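Local coordinates for thiosulfate sulfurtransferase (PDB 1YT8), which probably transfers sulfur from thiosulfate to cyanide, as a sulfurtransferase built from repeated rhodanese-like domains, at residues K117-L122 with A339-Q344; K406-G411 with G478-A483. All blocks are in the same frame, centred on the assembly; numbering follows the deposited sequence.

Interaction 1: residues K117-L122 with A339-Q344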
loop_
_atom_site.group_PDB
_atom_site.type_symbol
_atom_site.label_atom_id
_atom_site.label_comp_id
_atom_site.label_asym_id
_atom_site.label_seq_id
_atom_site.Cartn_x
_atom_site.Cartn_y
_atom_site.Cartn_z
ATOM N N LYS A 117 -0.334 4.141 10.703
ATOM C CA LYS A 117 -1.041 3.594 11.855
ATOM C C LYS A 117 -0.646 4.265 13.164
ATOM O O LYS A 117 -1.492 4.496 14.031
ATOM C CB LYS A 117 -0.808 2.086 11.940
ATOM C CG LYS A 117 -1.281 1.343 10.705
ATOM C CD LYS A 117 -0.948 -0.132 10.782
ATOM C CE LYS A 117 -1.474 -0.868 9.562
ATOM N NZ LYS A 117 -1.111 -2.314 9.614
ATOM N N ALA A 118 0.640 4.569 13.308
ATOM C CA ALA A 118 1.125 5.234 14.511
ATOM C C ALA A 118 0.508 6.628 14.555
ATOM O O ALA A 118 0.132 7.124 15.622
ATOM C CB ALA A 118 2.644 5.323 14.481
ATOM N N PHE A 119 0.402 7.263 13.391
ATOM C CA PHE A 119 -0.198 8.592 13.324
ATOM C C PHE A 119 -1.656 8.524 13.774
ATOM O O PHE A 119 -2.142 9.415 14.468
ATOM C CB PHE A 119 -0.147 9.158 11.901
ATOM C CG PHE A 119 -0.877 10.469 11.756
ATOM C CD1 PHE A 119 -0.378 11.627 12.348
ATOM C CD2 PHE A 119 -2.087 10.535 11.074
ATOM C CE1 PHE A 119 -1.076 12.838 12.265
ATOM C CE2 PHE A 119 -2.795 11.739 10.985
ATOM C CZ PHE A 119 -2.283 12.895 11.585
ATOM N N GLY A 120 -2.353 7.464 13.372
ATOM C CA GLY A 120 -3.743 7.314 13.761
ATOM C C GLY A 120 -3.906 7.295 15.270
ATOM O O GLY A 120 -4.831 7.903 15.822
ATOM N N GLU A 121 -2.999 6.600 15.947
ATOM C CA GLU A 121 -3.053 6.519 17.397
ATOM C C GLU A 121 -2.761 7.887 18.009
ATOM O O GLU A 121 -3.332 8.239 19.040
ATOM C CB GLU A 121 -2.052 5.481 17.915
ATOM C CG GLU A 121 -2.374 4.033 17.518
ATOM C CD GLU A 121 -3.773 3.594 17.931
ATOM O OE1 GLU A 121 -4.215 3.962 19.045
ATOM O OE2 GLU A 121 -4.429 2.867 17.150
ATOM N N LEU A 122 -1.872 8.647 17.372
ATOM C CA LEU A 122 -1.520 9.988 17.848
ATOM C C LEU A 122 -2.736 10.910 17.778
ATOM O O LEU A 122 -2.956 11.735 18.674
ATOM C CB LEU A 122 -0.383 10.576 17.008
ATOM C CG LEU A 122 0.149 11.948 17.443
ATOM C CD1 LEU A 122 0.773 11.835 18.838
ATOM C CD2 LEU A 122 1.188 12.437 16.447
ATOM N N ALA A 339 -5.158 15.576 1.893
ATOM C CA ALA A 339 -3.978 16.426 2.035
ATOM C C ALA A 339 -3.818 16.898 3.481
ATOM O O ALA A 339 -2.703 16.953 4.002
ATOM C CB ALA A 339 -4.081 17.628 1.099
ATOM N N SER A 340 -4.927 17.226 4.141
ATOM C CA SER A 340 -4.838 17.690 5.523
ATOM C C SER A 340 -4.195 16.618 6.406
ATOM O O SER A 340 -3.426 16.933 7.312
ATOM C CB SER A 340 -6.224 18.084 6.071
ATOM O OG SER A 340 -7.042 16.963 6.352
ATOM N N TRP A 341 -4.500 15.351 6.135
ATOM C CA TRP A 341 -3.922 14.260 6.912
ATOM C C TRP A 341 -2.444 14.053 6.573
ATOM O O TRP A 341 -1.616 13.848 7.463
ATOM C CB TRP A 341 -4.721 12.968 6.680
ATOM C CG TRP A 341 -6.070 13.008 7.340
ATOM C CD1 TRP A 341 -7.286 12.813 6.745
ATOM C CD2 TRP A 341 -6.336 13.296 8.718
ATOM N NE1 TRP A 341 -8.296 12.967 7.674
ATOM C CE2 TRP A 341 -7.738 13.262 8.891
ATOM C CE3 TRP A 341 -5.523 13.581 9.827
ATOM C CZ2 TRP A 341 -8.347 13.502 10.130
ATOM C CZ3 TRP A 341 -6.128 13.822 11.060
ATOM C CH2 TRP A 341 -7.527 13.780 11.200
ATOM N N LEU A 342 -2.109 14.111 5.287
ATOM C CA LEU A 342 -0.720 13.948 4.859
ATOM C C LEU A 342 0.147 15.080 5.429
ATOM O O LEU A 342 1.311 14.875 5.780
ATOM C CB LEU A 342 -0.653 13.926 3.322
ATOM C CG LEU A 342 -1.281 12.674 2.691
ATOM C CD1 LEU A 342 -1.567 12.900 1.212
ATOM C CD2 LEU A 342 -0.351 11.491 2.894
ATOM N N ALA A 343 -0.429 16.276 5.524
ATOM C CA ALA A 343 0.286 17.426 6.071
ATOM C C ALA A 343 0.589 17.181 7.550
ATOM O O ALA A 343 1.685 17.478 8.033
ATOM C CB ALA A 343 -0.561 18.689 5.909
ATOM N N GLN A 344 -0.385 16.623 8.260
ATOM C CA GLN A 344 -0.230 16.336 9.679
ATOM C C GLN A 344 0.771 15.211 9.904
ATOM O O GLN A 344 1.343 15.078 10.986
ATOM C CB GLN A 344 -1.598 16.015 10.293
ATOM C CG GLN A 344 -2.477 17.270 10.396
ATOM C CD GLN A 344 -3.913 16.990 10.798
ATOM O OE1 GLN A 344 -4.213 16.738 11.963
ATOM N NE2 GLN A 344 -4.810 17.042 9.827
#
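Gln344, whose CB abuts the ring of Phe119, turns two N-H groups on one acceptor, the carbonyl oxygen Ser340 O. The backbone atom Gln344 N approaches Ser340 O at 3.2 Å in the usual helical bond, while the side-chain amide loops back so that Gln344 NE2 lies 2.9 Å from Ser340 O, with an N-H...O angle of 152°. The two donors come from opposite faces of the carbonyl plane, the amide standing well out of it. Held in this way, Gln344 offers its aliphatic base to the aromatic ring, with CB 3.4 Å from Phe119 CZ. With its CG anti to the backbone N (chi1 174°), Phe119 reaches out from helix 114-127 so that its ring end meets both Gln344 and Trp341. Its CE2 corner meets the benzo part of the indole, Phe119 CE2 lying 3.5 Å from Trp341 CE3. The six-membered rings meet rim to rim, their centroids 5.9 Å apart and their planes steeply inclined at 68°, and neither lies over the other's face. Phe526, from the C-terminal tail, adds an edge-to-face partner for Phe119, and Gln344 OE1 accepts from Ile529 N in the same tail. The polar edge of the indole looks elsewhere: Trp341 NE1 bonds Ser205 of helix 197-208, the helix that follows the sulfite-binding loop. Helix 114-127 itself reaches that pocket through a salt bridge from Glu121 to Arg196. The example illustrates helix-to-helix packing outside a sheet: helix 334-344 is the connecting helix of a beta-alpha-beta crossover between parallel strands 324-328 and 348-352 of a rhodanese fold.

Interaction 2: residues K406-G411 with G478-A483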
loop_
_atom_site.group_PDB
_atom_site.type_symbol
_atom_site.label_atom_id
_atom_site.label_comp_id
_atom_site.label_asym_id
_atom_site.label_seq_id
_atom_site.Cartn_x
_atom_site.Cartn_y
_atom_site.Cartn_z
ATOM N N LYS A 406 -3.837 -20.549 -5.779
ATOM C CA LYS A 406 -5.159 -20.452 -6.379
ATOM C C LYS A 406 -5.221 -21.143 -7.739
ATOM O O LYS A 406 -6.209 -21.808 -8.065
ATOM C CB LYS A 406 -5.557 -18.980 -6.524
ATOM C CG LYS A 406 -6.944 -18.757 -7.109
ATOM C CD LYS A 406 -7.356 -17.291 -7.031
ATOM C CE LYS A 406 -8.730 -17.060 -7.660
ATOM N NZ LYS A 406 -9.808 -17.860 -7.003
ATOM N N ARG A 407 -4.160 -21.003 -8.526
ATOM C CA ARG A 407 -4.131 -21.607 -9.855
ATOM C C ARG A 407 -2.754 -21.478 -10.496
ATOM O O ARG A 407 -2.146 -20.412 -10.462
ATOM C CB ARG A 407 -5.170 -20.919 -10.743
ATOM C CG ARG A 407 -5.375 -21.546 -12.111
ATOM C CD ARG A 407 -6.332 -20.694 -12.933
ATOM N NE ARG A 407 -5.786 -19.356 -13.149
ATOM C CZ ARG A 407 -6.450 -18.350 -13.711
ATOM N NH1 ARG A 407 -7.701 -18.519 -14.119
ATOM N NH2 ARG A 407 -5.856 -17.175 -13.875
ATOM N N HIS A 408 -2.264 -22.566 -11.082
ATOM C CA HIS A 408 -0.962 -22.544 -11.733
ATOM C C HIS A 408 -0.834 -23.665 -12.754
ATOM O O HIS A 408 -1.633 -24.602 -12.772
ATOM C CB HIS A 408 0.152 -22.651 -10.686
ATOM C CG HIS A 408 0.054 -23.866 -9.816
ATOM N ND1 HIS A 408 0.424 -25.123 -10.245
ATOM C CD2 HIS A 408 -0.372 -24.014 -8.540
ATOM C CE1 HIS A 408 0.232 -25.993 -9.269
ATOM N NE2 HIS A 408 -0.251 -25.346 -8.223
ATOM N N ILE A 409 0.167 -23.550 -13.617
ATOM C CA ILE A 409 0.416 -24.558 -14.634
ATOM C C ILE A 409 0.786 -25.858 -13.925
ATOM O O ILE A 409 1.598 -25.858 -13.001
ATOM C CB ILE A 409 1.565 -24.103 -15.558
ATOM C CG1 ILE A 409 1.175 -22.788 -16.237
ATOM C CG2 ILE A 409 1.875 -25.180 -16.589
ATOM C CD1 ILE A 409 2.292 -22.132 -17.041
ATOM N N PRO A 410 0.185 -26.987 -14.338
ATOM C CA PRO A 410 0.481 -28.279 -13.710
ATOM C C PRO A 410 1.976 -28.585 -13.655
ATOM O O PRO A 410 2.668 -28.508 -14.673
ATOM C CB PRO A 410 -0.278 -29.269 -14.590
ATOM C CG PRO A 410 -1.456 -28.470 -15.040
ATOM C CD PRO A 410 -0.817 -27.145 -15.405
ATOM N N GLY A 411 2.464 -28.923 -12.463
ATOM C CA GLY A 411 3.871 -29.240 -12.297
ATOM C C GLY A 411 4.778 -28.056 -11.990
ATOM O O GLY A 411 5.933 -28.246 -11.612
ATOM N N GLY A 478 -3.497 -25.323 -5.161
ATOM C CA GLY A 478 -2.910 -25.790 -3.921
ATOM C C GLY A 478 -1.411 -25.558 -3.930
ATOM O O GLY A 478 -0.860 -25.077 -4.921
ATOM N N GLU A 479 -0.754 -25.890 -2.826
ATOM C CA GLU A 479 0.692 -25.726 -2.706
ATOM C C GLU A 479 1.363 -26.970 -3.279
ATOM O O GLU A 479 2.042 -27.710 -2.569
ATOM C CB GLU A 479 1.072 -25.549 -1.236
ATOM C CG GLU A 479 0.281 -24.458 -0.524
ATOM C CD GLU A 479 0.724 -24.260 0.913
ATOM O OE1 GLU A 479 0.680 -25.234 1.693
ATOM O OE2 GLU A 479 1.119 -23.127 1.261
ATOM N N SER A 480 1.171 -27.186 -4.576
ATOM C CA SER A 480 1.719 -28.354 -5.261
ATOM C C SER A 480 3.215 -28.576 -5.068
ATOM O O SER A 480 3.643 -29.659 -4.658
ATOM C CB SER A 480 1.395 -28.262 -6.752
ATOM O OG SER A 480 0.004 -28.072 -6.937
ATOM N N LEU A 481 4.012 -27.558 -5.371
ATOM C CA LEU A 481 5.457 -27.669 -5.229
ATOM C C LEU A 481 6.079 -26.323 -4.875
ATOM O O LEU A 481 6.254 -25.474 -5.742
ATOM C CB LEU A 481 6.066 -28.193 -6.530
ATOM C CG LEU A 481 7.576 -28.451 -6.527
ATOM C CD1 LEU A 481 7.949 -29.393 -5.391
ATOM C CD2 LEU A 481 7.985 -29.040 -7.873
ATOM N N LEU A 482 6.407 -26.132 -3.599
ATOM C CA LEU A 482 7.011 -24.883 -3.144
ATOM C C LEU A 482 8.515 -25.077 -3.005
ATOM O O LEU A 482 8.975 -25.827 -2.146
ATOM C CB LEU A 482 6.413 -24.472 -1.795
ATOM C CG LEU A 482 4.884 -24.387 -1.744
ATOM C CD1 LEU A 482 4.436 -24.060 -0.325
ATOM C CD2 LEU A 482 4.389 -23.331 -2.725
ATOM N N ALA A 483 9.276 -24.399 -3.857
ATOM C CA ALA A 483 10.729 -24.506 -3.838
ATOM C C ALA A 483 11.352 -23.413 -2.973
ATOM O O ALA A 483 12.572 -23.348 -2.821
ATOM C CB ALA A 483 11.270 -24.427 -5.259
#
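A first torsion of 57° sets CG of His408 between its own backbone N and carbonyl carbon, and this brings the imidazole edge round to segment 478-483, where Ser480, its OG lying beside the backbone N and anti to the carbonyl carbon (chi1 -53°), places its hydroxyl at the imidazole edge. Ser480 OG lies near the ring plane, 3.0 Å from His408 NE2 and 3.1 Å from His408 CE1. Gly478 O sits at the same edge and accepts a weak bond from His408 NE2 at 3.4 Å. That oxygen also receives a weak 2.9 Å bond from the backbone, Ser480 N to Gly478 O, across an inverse gamma turn centred on Glu479; the tight turn therefore brings carbonyl and hydroxyl to one imidazole edge. On its other nitrogen the ring is steadied from within its own segment: His408 ND1 donates to Ile409 O at 3.1 Å along an almost straight line (177°), although the donor stands well above that carbonyl's plane. Tyr404 stacks on the imidazole, and its hydroxyl accepts from Leu481 N, so one tyrosine serves both segments. Farther along, the contact thins to a distant van der Waals approach of Leu481 CD2 to Gly411 O, 4.3 Å. Backbone bonds of Leu481 and Ala483 with Trp414 bring the later part of 478-483 alongside outermost strand 413-414. Tyr404 and the His-Ile-Pro-Gly of 408-411 form a well-known family signature, a tyrosine four positions before the histidine, which here joins the loop ahead of the edge strand to the loop after helix 464-470 of the rhodanese fold.

Overall arrangement
The two contacts illustrate how location in the fold shapes chemistry. Interaction 1 is buried and joins two helices by aromatic and aliphatic packing, with no hydrogen bond crossing between its segments; its polar groups are occupied within their own helix or by other parts of the chain. Interaction 2 lies at the surface between two irregular segments, and there an imidazole edge meets a serine hydroxyl and, by a weak bond, a backbone carbonyl. They share no elements and lie on opposite sides of the chain's centre; the centres of interactions 1 and 2 are about 41 Å apart. Interaction 1 joins helices 217 residues apart in sequence, interaction 2 loops only 67 residues apart.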